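Local coordinates for phthiocerol synthesis polyketide synthase type I PpsC (Mycobacterium tuberculosis, PDB 7AHB), which carries an acyltransferase domain that probably selects extender units and loads them for chain extension in the assembly of mycobacterial phthiocerol lipids, at residues 325-330 and 340-345; 266-271 and 301-306; 80-85 and 90-95; 86-91 and 152-157. All blocks are in the same frame, centred on the assembly; numbering follows the deposited sequence.

Contact 1: 325-330 and 340-345; sequences HSISDT and YLSIGT. With SCN (thiocyanate ion), chain N.
Ser342 is met by two neighbours on one turn of helix 324-334, Ile327 and Ser328. Its hydroxyl lies against the branch methyl of the isoleucine, Ser342 OG to Ile327 CG2 being 3.4 Å, with Ile327 CB almost as close at 3.6 Å. Ser328 comes in beside it and touches with its oxygen, Ser328 OG resting 3.6 Å from Ser342 CB. No hydrogen bond crosses between the segments; the two serines meet oxygen to carbon. Ser342 OG stands anti to its own backbone N (chi1 -178°), which sets it against Ile327. Ile327 turns CG2, the branch anti to its N, to this oxygen, while Ile327 CD1 comes no nearer than 4.0 Å to Ser342 OG. The pair belongs to the beta-alpha-beta unit formed by strand 313-316, helix 324-334 and strand 341-343, and it packs the helix on the last strand, an outer strand of the parallel sheet. Both hydroxyls turn to one backbone carbonyl, that of Thr324: Ser328 OG makes a hydrogen bond to it, as helix serines often do one turn on, and Ser342 OG a weak one. This common carbonyl partner probably helps keep the two hydroxyls side by side. Farther out, Ile327 also packs on Phe314 of the neighbouring strand and on Phe300 at the start of helix 300-308. Ser326 OG donates a hydrogen bond to the nitrogen of a thiocyanate ion, probably from the crystallisation liquor, at 2.6 Å from OG to that N. Within the sheet, Leu341 and Ile343 pair through their backbones with strand 313-316.

Contact 2: 266-271 and 301-306; sequences PIISTT and HQAIAH
Apolar packing carries the meeting of Ile268 with Ala303. The methyl branch Ile268 CG2 presses on Ala303 CB at 3.5 Å, tighter than usual for two carbons, and also comes within 3.7 Å of Ala303 CA. Thr270 adds a second methyl to the same small side chain, Thr270 CG2 standing 3.7 Å from Ala303 CB, and the alanine is thus touched by one methyl from the strand and one from the loop just after it. At chi1 60° the threonine keeps its methyl beside the backbone N and facing the helix, while OG1 goes to the carbonyl oxygen of Gly136. The longer arm of Ile268 runs on to the His306 ring, which it approaches obliquely, Ile268 CD1 to His306 ND1 at 4.3 Å. This packing lays helix 300-308 against strand 267-269, an edge strand of the parallel sheet, in the alpha/beta hydrolase-like core expected of acyltransferases of this family. Strand 133-136, next in that sheet, leads into a GxSxG sequence that resembles a nucleophile elbow, and Thr270 lies near it without touching. Hydrogen bonds shape the end of the strand and do not cross to the helix. Thr271 N donates to Ser269 OG at 3.0 Å, closing an ST turn, with an angle of 159° at the hydrogen. Glu141 joins this turn through hydrogen bonds to Ser269 OG, Thr270 N and Thr271 OG1.

Contact 3: 80-85 and 90-95; sequences ELEPEF and GFSLRD. With SCN (thiocyanate ion), chain M.
Phe85 and Phe91 form the close-packed half of this contact, a T-shaped pair in which the edge of Phe91 points into the face of Phe85. The ring planes stand at 83°, and Phe91 CE1 comes 3.7 Å from Phe85 CD1, off the ring centre and toward the rim. Leu93 meets the same ring farther along, its branch CD2 lying 3.6 Å from Phe85 CE2. The three side chains are buried and held by carbon contacts.

The other half is polar and more exposed. Glu82 extends with CG anti to its backbone N and then bends at chi2 (67°), which swings the carboxylate over to the start of helix 93-98. There Glu82 OE1 accepts from Arg94 N at 2.9 Å, a fairly straight bond (166°) that arrives from above the carboxylate plane. Ser92 is the N-cap of the helix: Ser92 OG takes a bond from Asp95 N, 3.0 Å away, and donates to Glu82 OE2, whose place is less certain. Glu82 thus binds the first turn by a backbone N-H, and its negative charge probably suits the positive end of the helix dipole. The Arg94 side chain leads away from this carboxylate, and Arg94 NH2 donates to the nitrogen of a thiocyanate ion at 3.3 Å.

The chain leaves helix 72-89 at Gly90, which has positive phi, and folds back so that the short helix 93-98 lies against it. Beyond the aromatic pair, Leu111 of helix 106-126 packs on both rings and Leu157 of helix 153-167 packs on Phe85.

Contact 4: 86-91 and 152-157; sequences VAQGGF and TPAQGL
Gln88 lays its amide along the first turns of helix 153-167, over Ala154 and Leu157. In the conformer described, one of two in the model, its nitrogen donates to a backbone carbonyl, Gln88 NE2 to Ala154 O at 3.1 Å. The bond is bent, 138° at the hydrogen, and since it holds for this conformer alone it is doubtful. The amide oxygen lies farther along the helix, Gln88 OE1 being 3.7 Å from Leu157 C. Contacts with the side chains are looser: Gln88 NE2 is 4.2 Å from Leu157 CB and 4.5 Å from Ala154 CB. A bend at chi2 (-140°) takes the chain out of a fully extended course as it crosses between the helices. Gln88 NE2 also donates to Glu84 OE2, its stronger partner, one turn back on the same helix, and in this conformer it bridges the two helices.

The receiving helix starts in a capping box. Thr152 OG1 accepts from Gln155 N at 3.1 Å, and in return Gln155 OE1 accepts from Thr152 N, also at 3.1 Å, which satisfies both backbone N-H groups at the helix start. Gln155 sends its amide nitrogen on to the carbonyl oxygen of Thr259. The Ala154 side chain lies close to a bound sodium ion.

Gln88 stands near the C-terminal end of helix 72-89, just before the chain turns at Gly90. Helix 153-167 runs beside it, with Leu157 also packed on Glu84 and Phe85 of helix 72-89 and on Ile114 of helix 106-126.

Contacts 1 and 2 both pack a helix on an outer strand of the same parallel sheet, at its two edges, and they touch where Thr330 and Ile327 meet helix 300-308. Contact 2 is buried and apolar, while contact 1 is partly buried and sets a strand serine against an isoleucine and a serine of the helix. Contacts 3 and 4 are about 8 Å apart between centres, their segments overlap at Gly90 and Phe91, and both use helix 72-89, Leu157 packing on Phe85 between them. They join helices to each other, nearer the surface, by aromatic packing and a glutamate bonded to the first turn of a helix in contact 3, and by a single, less certain hydrogen bond from a side-chain amide in contact 4. Contacts 1 and 3 lie across the chain's centre.

Contact 1: 325-330 and 340-345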
loop_
_atom_site.group_PDB
_atom_site.type_symbol
_atom_site.label_atom_id
_atom_site.label_comp_id
_atom_site.label_asym_id
_atom_site.label_seq_id
_atom_site.Cartn_x
_atom_site.Cartn_y
_atom_site.Cartn_z
ATOM N N HIS A 325 2.802 12.922 -0.785
ATOM C CA HIS A 325 3.125 13.923 -1.799
ATOM C C HIS A 325 2.440 13.617 -3.131
ATOM O O HIS A 325 1.932 14.528 -3.797
ATOM C CB HIS A 325 4.637 14.011 -2.004
ATOM C CG HIS A 325 5.036 14.891 -3.151
ATOM N ND1 HIS A 325 4.832 16.259 -3.150
ATOM C CD2 HIS A 325 5.615 14.601 -4.342
ATOM C CE1 HIS A 325 5.277 16.774 -4.285
ATOM N NE2 HIS A 325 5.754 15.788 -5.027
ATOM N N SER A 326 2.435 12.349 -3.546
ATOM C CA SER A 326 1.739 11.968 -4.776
ATOM C C SER A 326 0.242 12.199 -4.652
ATOM O O SER A 326 -0.412 12.634 -5.612
ATOM C CB SER A 326 2.012 10.497 -5.110
ATOM O OG SER A 326 3.383 10.303 -5.415
ATOM N N ILE A 327 -0.327 11.895 -3.482
ATOM C CA ILE A 327 -1.740 12.183 -3.252
ATOM C C ILE A 327 -2.008 13.671 -3.456
ATOM O O ILE A 327 -2.907 14.076 -4.205
ATOM C CB ILE A 327 -2.154 11.716 -1.841
ATOM C CG1 ILE A 327 -2.135 10.188 -1.773
ATOM C CG2 ILE A 327 -3.539 12.256 -1.482
ATOM C CD1 ILE A 327 -2.240 9.625 -0.379
ATOM N N SER A 328 -1.230 14.513 -2.787
ATOM C CA SER A 328 -1.436 15.949 -2.922
ATOM C C SER A 328 -1.252 16.405 -4.366
ATOM O O SER A 328 -2.011 17.251 -4.858
ATOM C CB SER A 328 -0.483 16.698 -1.997
ATOM O OG SER A 328 -0.831 16.457 -0.638
ATOM N N ASP A 329 -0.247 15.864 -5.065
ATOM C CA ASP A 329 -0.070 16.238 -6.467
ATOM C C ASP A 329 -1.324 15.929 -7.282
ATOM O O ASP A 329 -1.771 16.753 -8.088
ATOM C CB ASP A 329 1.129 15.517 -7.063
ATOM C CG ASP A 329 2.448 16.165 -6.669
ATOM O OD1 ASP A 329 2.422 17.285 -6.093
ATOM O OD2 ASP A 329 3.500 15.545 -6.929
ATOM N N THR A 330 -1.908 14.744 -7.081
ATOM C CA THR A 330 -3.116 14.380 -7.815
ATOM C C THR A 330 -4.268 15.306 -7.459
ATOM O O THR A 330 -4.951 15.832 -8.339
ATOM C CB THR A 330 -3.479 12.929 -7.523
ATOM O OG1 THR A 330 -2.539 12.087 -8.179
ATOM C CG2 THR A 330 -4.891 12.601 -7.999
ATOM N N TYR A 340 -8.503 20.240 1.569
ATOM C CA TYR A 340 -8.089 18.851 1.674
ATOM C C TYR A 340 -6.962 18.685 2.687
ATOM O O TYR A 340 -6.273 19.636 3.049
ATOM C CB TYR A 340 -7.627 18.303 0.314
ATOM C CG TYR A 340 -8.757 18.118 -0.680
ATOM C CD1 TYR A 340 -9.322 19.209 -1.327
ATOM C CD2 TYR A 340 -9.255 16.850 -0.974
ATOM C CE1 TYR A 340 -10.339 19.044 -2.230
ATOM C CE2 TYR A 340 -10.283 16.674 -1.889
ATOM C CZ TYR A 340 -10.820 17.776 -2.509
ATOM O OH TYR A 340 -11.850 17.622 -3.411
ATOM N N LEU A 341 -6.774 17.438 3.108
ATOM C CA LEU A 341 -5.785 17.057 4.106
ATOM C C LEU A 341 -5.226 15.719 3.661
ATOM O O LEU A 341 -5.990 14.775 3.434
ATOM C CB LEU A 341 -6.426 16.954 5.489
ATOM C CG LEU A 341 -5.525 16.712 6.703
ATOM C CD1 LEU A 341 -4.682 17.937 6.991
ATOM C CD2 LEU A 341 -6.385 16.323 7.902
ATOM N N SER A 342 -3.908 15.639 3.502
ATOM C CA SER A 342 -3.233 14.393 3.150
ATOM C C SER A 342 -2.142 14.134 4.179
ATOM O O SER A 342 -1.129 14.840 4.197
ATOM C CB SER A 342 -2.639 14.455 1.746
ATOM O OG SER A 342 -2.016 13.225 1.401
ATOM N N ILE A 343 -2.340 13.114 5.016
ATOM C CA ILE A 343 -1.450 12.842 6.139
ATOM C C ILE A 343 -1.142 11.353 6.223
ATOM O O ILE A 343 -1.785 10.514 5.594
ATOM C CB ILE A 343 -2.036 13.324 7.485
ATOM C CG1 ILE A 343 -3.377 12.657 7.770
ATOM C CG2 ILE A 343 -2.201 14.834 7.490
ATOM C CD1 ILE A 343 -3.713 12.600 9.267
ATOM N N GLY A 344 -0.148 11.024 7.049
ATOM C CA GLY A 344 0.206 9.656 7.319
ATOM C C GLY A 344 -0.175 9.223 8.720
ATOM O O GLY A 344 -0.880 9.926 9.450
ATOM N N THR A 345 0.311 8.031 9.087
ATOM C CA THR A 345 0.054 7.440 10.393
ATOM C C THR A 345 1.293 7.461 11.275
ATOM O O THR A 345 1.317 8.166 12.284
ATOM C CB THR A 345 -0.464 5.998 10.221
ATOM O OG1 THR A 345 -1.653 6.013 9.422
ATOM C CG2 THR A 345 -0.786 5.369 11.558
HETATM S S SCN N . 4.252 5.068 -6.112
HETATM C C SCN N . 4.164 6.772 -5.504
HETATM N N SCN N . 4.113 7.838 -5.115
#

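Contact 2: 266-271 and 301-306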
loop_
_atom_site.group_PDB
_atom_site.type_symbol
_atom_site.label_atom_id
_atom_site.label_comp_id
_atom_site.label_asym_id
_atom_site.label_seq_id
_atom_site.Cartn_x
_atom_site.Cartn_y
_atom_site.Cartn_z
ATOM N N PRO A 266 -16.954 1.174 0.469
ATOM C CA PRO A 266 -16.467 1.368 -0.907
ATOM C C PRO A 266 -14.968 1.126 -0.946
ATOM O O PRO A 266 -14.208 1.674 -0.145
ATOM C CB PRO A 266 -16.818 2.830 -1.207
ATOM C CG PRO A 266 -18.094 3.030 -0.416
ATOM C CD PRO A 266 -17.810 2.286 0.900
ATOM N N ILE A 267 -14.535 0.300 -1.891
ATOM C CA ILE A 267 -13.111 0.116 -2.159
ATOM C C ILE A 267 -12.876 0.489 -3.622
ATOM O O ILE A 267 -13.501 -0.085 -4.522
ATOM C CB ILE A 267 -12.630 -1.317 -1.851
ATOM C CG1 ILE A 267 -11.275 -1.561 -2.498
ATOM C CG2 ILE A 267 -13.661 -2.345 -2.299
ATOM C CD1 ILE A 267 -10.531 -2.751 -1.887
ATOM N N ILE A 268 -12.003 1.466 -3.850
ATOM C CA ILE A 268 -11.587 1.883 -5.184
ATOM C C ILE A 268 -10.340 1.082 -5.529
ATOM O O ILE A 268 -9.266 1.303 -4.960
ATOM C CB ILE A 268 -11.324 3.391 -5.222
ATOM C CG1 ILE A 268 -12.624 4.157 -4.906
ATOM C CG2 ILE A 268 -10.796 3.818 -6.608
ATOM C CD1 ILE A 268 -12.394 5.562 -4.467
ATOM N N SER A 269 -10.486 0.124 -6.434
ATOM C CA SER A 269 -9.392 -0.768 -6.783
ATOM C C SER A 269 -8.403 -0.065 -7.719
ATOM O O SER A 269 -8.795 0.640 -8.655
ATOM C CB SER A 269 -9.933 -2.023 -7.464
ATOM O OG SER A 269 -8.855 -2.856 -7.936
ATOM N N THR A 270 -7.121 -0.229 -7.446
ATOM C CA THR A 270 -6.077 0.268 -8.334
ATOM C C THR A 270 -5.638 -0.800 -9.335
ATOM O O THR A 270 -4.698 -0.582 -10.118
ATOM C CB THR A 270 -4.900 0.771 -7.513
ATOM O OG1 THR A 270 -4.387 -0.309 -6.712
ATOM C CG2 THR A 270 -5.326 1.957 -6.635
ATOM N N THR A 271 -6.329 -1.940 -9.342
ATOM C CA THR A 271 -5.931 -3.073 -10.159
ATOM C C THR A 271 -6.419 -2.933 -11.586
ATOM O O THR A 271 -5.750 -3.409 -12.514
ATOM C CB THR A 271 -6.468 -4.365 -9.537
ATOM O OG1 THR A 271 -5.749 -4.639 -8.320
ATOM C CG2 THR A 271 -6.329 -5.532 -10.507
ATOM N N HIS A 301 -2.915 7.127 -9.243
ATOM C CA HIS A 301 -3.329 8.466 -9.653
ATOM C C HIS A 301 -4.838 8.534 -9.880
ATOM O O HIS A 301 -5.523 9.407 -9.333
ATOM C CB HIS A 301 -2.525 8.841 -10.909
ATOM C CG HIS A 301 -3.077 9.981 -11.697
ATOM N ND1 HIS A 301 -2.709 10.205 -13.003
ATOM C CD2 HIS A 301 -3.945 10.968 -11.375
ATOM C CE1 HIS A 301 -3.329 11.282 -13.455
ATOM N NE2 HIS A 301 -4.091 11.760 -12.489
ATOM N N GLN A 302 -5.378 7.588 -10.645
ATOM C CA GLN A 302 -6.789 7.656 -11.015
ATOM C C GLN A 302 -7.693 7.346 -9.826
ATOM O O GLN A 302 -8.762 7.945 -9.668
ATOM C CB GLN A 302 -7.051 6.695 -12.178
ATOM C CG GLN A 302 -6.232 6.996 -13.448
ATOM C CD GLN A 302 -4.899 6.199 -13.581
ATOM O OE1 GLN A 302 -4.319 5.725 -12.596
ATOM N NE2 GLN A 302 -4.418 6.061 -14.831
ATOM N N ALA A 303 -7.284 6.420 -8.971
ATOM C CA ALA A 303 -8.082 6.113 -7.783
ATOM C C ALA A 303 -8.158 7.305 -6.829
ATOM O O ALA A 303 -9.232 7.621 -6.294
ATOM C CB ALA A 303 -7.497 4.890 -7.064
ATOM N N ILE A 304 -7.038 7.998 -6.618
ATOM C CA ILE A 304 -7.057 9.166 -5.740
ATOM C C ILE A 304 -7.939 10.262 -6.336
ATOM O O ILE A 304 -8.754 10.879 -5.643
ATOM C CB ILE A 304 -5.625 9.670 -5.478
ATOM C CG1 ILE A 304 -4.841 8.656 -4.614
ATOM C CG2 ILE A 304 -5.658 11.043 -4.817
ATOM C CD1 ILE A 304 -5.397 8.483 -3.218
ATOM N N ALA A 305 -7.772 10.533 -7.627
ATOM C CA ALA A 305 -8.595 11.538 -8.295
ATOM C C ALA A 305 -10.078 11.234 -8.108
ATOM O O ALA A 305 -10.871 12.114 -7.752
ATOM C CB ALA A 305 -8.229 11.602 -9.785
ATOM N N HIS A 306 -10.469 9.985 -8.350
ATOM C CA HIS A 306 -11.864 9.598 -8.169
ATOM C C HIS A 306 -12.322 9.887 -6.749
ATOM O O HIS A 306 -13.409 10.435 -6.536
ATOM C CB HIS A 306 -12.040 8.106 -8.495
ATOM C CG HIS A 306 -13.461 7.711 -8.778
ATOM N ND1 HIS A 306 -14.396 7.515 -7.777
ATOM C CD2 HIS A 306 -14.107 7.485 -9.946
ATOM C CE1 HIS A 306 -15.562 7.210 -8.323
ATOM N NE2 HIS A 306 -15.415 7.191 -9.636
#

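Contact 3: 80-85 and 90-95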
loop_
_atom_site.group_PDB
_atom_site.type_symbol
_atom_site.label_atom_id
_atom_site.label_comp_id
_atom_site.label_asym_id
_atom_site.label_seq_id
_atom_site.Cartn_x
_atom_site.Cartn_y
_atom_site.Cartn_z
ATOM N N GLU A 80 -4.173 -10.278 18.341
ATOM C CA GLU A 80 -5.193 -11.072 17.660
ATOM C C GLU A 80 -4.651 -11.691 16.376
ATOM O O GLU A 80 -5.011 -12.820 16.018
ATOM C CB GLU A 80 -6.418 -10.197 17.373
ATOM C CG GLU A 80 -7.242 -9.956 18.626
ATOM C CD GLU A 80 -7.994 -8.599 18.629
ATOM O OE1 GLU A 80 -8.407 -8.169 19.742
ATOM O OE2 GLU A 80 -8.193 -7.968 17.558
ATOM N N LEU A 81 -3.763 -10.981 15.682
ATOM C CA LEU A 81 -3.175 -11.537 14.466
ATOM C C LEU A 81 -2.150 -12.625 14.761
ATOM O O LEU A 81 -1.998 -13.570 13.968
ATOM C CB LEU A 81 -2.498 -10.436 13.652
ATOM C CG LEU A 81 -3.413 -9.398 13.016
ATOM C CD1 LEU A 81 -2.607 -8.188 12.628
ATOM C CD2 LEU A 81 -4.125 -10.008 11.826
ATOM N N GLU A 82 -1.458 -12.519 15.898
ATOM C CA GLU A 82 -0.274 -13.342 16.125
ATOM C C GLU A 82 -0.514 -14.831 15.924
ATOM O O GLU A 82 0.326 -15.479 15.272
ATOM C CB GLU A 82 0.279 -13.042 17.529
ATOM C CG GLU A 82 1.562 -13.720 17.895
ATOM C CD GLU A 82 2.745 -13.235 17.071
ATOM O OE1 GLU A 82 2.692 -12.129 16.502
ATOM O OE2 GLU A 82 3.731 -13.989 17.010
ATOM N N PRO A 83 -1.608 -15.430 16.407
ATOM C CA PRO A 83 -1.774 -16.878 16.193
ATOM C C PRO A 83 -1.777 -17.269 14.723
ATOM O O PRO A 83 -1.167 -18.278 14.339
ATOM C CB PRO A 83 -3.122 -17.197 16.876
ATOM C CG PRO A 83 -3.293 -16.107 17.868
ATOM C CD PRO A 83 -2.695 -14.866 17.225
ATOM N N GLU A 84 -2.484 -16.517 13.881
ATOM C CA GLU A 84 -2.485 -16.850 12.463
ATOM C C GLU A 84 -1.108 -16.656 11.844
ATOM O O GLU A 84 -0.640 -17.521 11.100
ATOM C CB GLU A 84 -3.547 -16.028 11.738
ATOM C CG GLU A 84 -4.890 -16.725 11.668
ATOM C CD GLU A 84 -4.831 -18.034 10.867
ATOM O OE1 GLU A 84 -4.841 -19.110 11.479
ATOM O OE2 GLU A 84 -4.734 -17.982 9.628
ATOM N N PHE A 85 -0.417 -15.566 12.185
ATOM C CA PHE A 85 0.944 -15.366 11.686
ATOM C C PHE A 85 1.848 -16.539 12.031
ATOM O O PHE A 85 2.584 -17.056 11.175
ATOM C CB PHE A 85 1.554 -14.099 12.272
ATOM C CG PHE A 85 1.295 -12.868 11.465
ATOM C CD1 PHE A 85 1.282 -12.908 10.083
ATOM C CD2 PHE A 85 1.041 -11.675 12.085
ATOM C CE1 PHE A 85 1.028 -11.782 9.355
ATOM C CE2 PHE A 85 0.784 -10.551 11.355
ATOM C CZ PHE A 85 0.788 -10.599 9.999
ATOM N N GLY A 90 5.130 -18.878 10.073
ATOM C CA GLY A 90 6.268 -19.306 10.854
ATOM C C GLY A 90 7.078 -18.171 11.458
ATOM O O GLY A 90 8.236 -18.368 11.845
ATOM N N PHE A 91 6.471 -16.990 11.567
ATOM C CA PHE A 91 7.158 -15.767 11.967
ATOM C C PHE A 91 6.258 -15.046 12.957
ATOM O O PHE A 91 5.033 -15.156 12.891
ATOM C CB PHE A 91 7.534 -14.929 10.702
ATOM C CG PHE A 91 6.861 -13.590 10.598
ATOM C CD1 PHE A 91 5.483 -13.484 10.424
ATOM C CD2 PHE A 91 7.614 -12.431 10.638
ATOM C CE1 PHE A 91 4.869 -12.234 10.323
ATOM C CE2 PHE A 91 7.017 -11.192 10.525
ATOM C CZ PHE A 91 5.652 -11.087 10.365
ATOM N N SER A 92 6.884 -14.380 13.925
ATOM C CA SER A 92 6.161 -13.675 14.976
ATOM C C SER A 92 6.266 -12.171 14.749
ATOM O O SER A 92 7.328 -11.580 14.930
ATOM C CB SER A 92 6.699 -14.059 16.349
ATOM O OG SER A 92 6.191 -13.183 17.330
ATOM N N LEU A 93 5.158 -11.546 14.351
ATOM C CA LEU A 93 5.151 -10.094 14.253
ATOM C C LEU A 93 5.297 -9.453 15.624
ATOM O O LEU A 93 5.978 -8.427 15.764
ATOM C CB LEU A 93 3.861 -9.616 13.577
ATOM C CG LEU A 93 3.780 -8.090 13.444
ATOM C CD1 LEU A 93 5.007 -7.511 12.770
ATOM C CD2 LEU A 93 2.509 -7.673 12.667
ATOM N N ARG A 94 4.637 -10.025 16.641
ATOM C CA ARG A 94 4.767 -9.511 18.000
ATOM C C ARG A 94 6.233 -9.430 18.429
ATOM O O ARG A 94 6.673 -8.417 18.988
ATOM C CB ARG A 94 3.960 -10.399 18.956
ATOM C CG ARG A 94 3.958 -9.964 20.392
ATOM C CD ARG A 94 2.980 -10.803 21.267
ATOM N NE ARG A 94 2.796 -10.165 22.570
ATOM C CZ ARG A 94 3.627 -10.322 23.595
ATOM N NH1 ARG A 94 3.421 -9.694 24.736
ATOM N NH2 ARG A 94 4.689 -11.090 23.466
ATOM N N ASP A 95 7.012 -10.460 18.121
ATOM C CA ASP A 95 8.418 -10.456 18.511
ATOM C C ASP A 95 9.240 -9.485 17.660
ATOM O O ASP A 95 10.148 -8.819 18.174
ATOM C CB ASP A 95 8.985 -11.866 18.404
ATOM C CG ASP A 95 8.541 -12.769 19.559
ATOM O OD1 ASP A 95 7.888 -12.252 20.499
ATOM O OD2 ASP A 95 8.858 -13.979 19.524
HETATM S S SCN M . 4.228 -15.394 19.465
HETATM C C SCN M . 4.924 -14.143 20.559
HETATM N N SCN M . 5.390 -13.366 21.250
#

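Contact 4: 86-91 and 152-157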
loop_
_atom_site.group_PDB
_atom_site.type_symbol
_atom_site.label_atom_id
_atom_site.label_comp_id
_atom_site.label_asym_id
_atom_site.label_seq_id
_atom_site.Cartn_x
_atom_site.Cartn_y
_atom_site.Cartn_z
ATOM N N VAL A 86 1.849 -16.939 13.307
ATOM C CA VAL A 86 2.707 -18.040 13.737
ATOM C C VAL A 86 2.451 -19.266 12.866
ATOM O O VAL A 86 3.382 -19.908 12.359
ATOM C CB VAL A 86 2.492 -18.327 15.236
ATOM C CG1 VAL A 86 3.035 -19.685 15.624
ATOM C CG2 VAL A 86 3.166 -17.225 16.055
ATOM N N ALA A 87 1.187 -19.582 12.637
ATOM C CA ALA A 87 0.835 -20.783 11.891
ATOM C C ALA A 87 0.771 -20.571 10.379
ATOM O O ALA A 87 0.936 -21.540 9.632
ATOM C CB ALA A 87 -0.508 -21.350 12.408
ATOM N N GLN A 88 0.520 -19.346 9.913
ATOM C CA GLN A 88 0.474 -19.048 8.487
ATOM C C GLN A 88 1.791 -18.502 7.943
ATOM O O GLN A 88 1.932 -18.356 6.721
ATOM C CB GLN A 88 -0.623 -18.027 8.184
ATOM C CG GLN A 88 -2.017 -18.596 7.945
ATOM C CD GLN A 88 -2.753 -17.889 6.817
ATOM O OE1 GLN A 88 -2.191 -17.690 5.734
ATOM N NE2 GLN A 88 -4.022 -17.503 7.062
ATOM N N GLY A 89 2.752 -18.196 8.808
ATOM C CA GLY A 89 3.982 -17.562 8.373
ATOM C C GLY A 89 5.252 -17.988 9.086
ATOM O O GLY A 89 6.342 -17.512 8.743
ATOM N N GLY A 90 5.130 -18.878 10.073
ATOM C CA GLY A 90 6.268 -19.306 10.854
ATOM C C GLY A 90 7.078 -18.171 11.458
ATOM O O GLY A 90 8.236 -18.368 11.845
ATOM N N PHE A 91 6.471 -16.990 11.567
ATOM C CA PHE A 91 7.158 -15.767 11.967
ATOM C C PHE A 91 6.258 -15.046 12.957
ATOM O O PHE A 91 5.033 -15.156 12.891
ATOM C CB PHE A 91 7.534 -14.929 10.702
ATOM C CG PHE A 91 6.861 -13.590 10.598
ATOM C CD1 PHE A 91 5.483 -13.484 10.424
ATOM C CD2 PHE A 91 7.614 -12.431 10.638
ATOM C CE1 PHE A 91 4.869 -12.234 10.323
ATOM C CE2 PHE A 91 7.017 -11.192 10.525
ATOM C CZ PHE A 91 5.652 -11.087 10.365
ATOM N N THR A 152 -11.445 -11.456 5.279
ATOM C CA THR A 152 -11.136 -11.491 6.701
ATOM C C THR A 152 -9.648 -11.271 6.890
ATOM O O THR A 152 -8.883 -11.428 5.937
ATOM C CB THR A 152 -11.516 -12.832 7.291
ATOM O OG1 THR A 152 -10.659 -13.827 6.723
ATOM C CG2 THR A 152 -12.995 -13.147 7.011
ATOM N N PRO A 153 -9.215 -10.865 8.098
ATOM C CA PRO A 153 -7.762 -10.760 8.344
ATOM C C PRO A 153 -7.021 -12.052 8.033
ATOM O O PRO A 153 -5.897 -12.023 7.510
ATOM C CB PRO A 153 -7.683 -10.384 9.836
ATOM C CG PRO A 153 -9.012 -9.639 10.073
ATOM C CD PRO A 153 -10.017 -10.360 9.236
ATOM N N ALA A 154 -7.604 -13.197 8.387
ATOM C CA ALA A 154 -6.960 -14.470 8.077
ATOM C C ALA A 154 -6.763 -14.628 6.572
ATOM O O ALA A 154 -5.705 -15.077 6.115
ATOM C CB ALA A 154 -7.789 -15.627 8.632
ATOM N N GLN A 155 -7.766 -14.254 5.787
ATOM C CA GLN A 155 -7.660 -14.366 4.339
ATOM C C GLN A 155 -6.619 -13.401 3.792
ATOM O O GLN A 155 -5.908 -13.728 2.836
ATOM C CB GLN A 155 -9.019 -14.102 3.690
ATOM C CG GLN A 155 -10.008 -15.260 3.818
ATOM C CD GLN A 155 -11.364 -14.936 3.253
ATOM O OE1 GLN A 155 -11.834 -13.796 3.346
ATOM N NE2 GLN A 155 -12.025 -15.946 2.685
ATOM N N GLY A 156 -6.522 -12.209 4.381
ATOM C CA GLY A 156 -5.487 -11.276 3.965
ATOM C C GLY A 156 -4.088 -11.816 4.174
ATOM O O GLY A 156 -3.203 -11.637 3.317
ATOM N N LEU A 157 -3.851 -12.450 5.333
ATOM C CA LEU A 157 -2.555 -13.079 5.556
ATOM C C LEU A 157 -2.307 -14.177 4.526
ATOM O O LEU A 157 -1.196 -14.310 3.991
ATOM C CB LEU A 157 -2.472 -13.649 6.970
ATOM C CG LEU A 157 -2.794 -12.755 8.143
ATOM C CD1 LEU A 157 -2.366 -13.417 9.461
ATOM C CD2 LEU A 157 -2.214 -11.407 8.004
#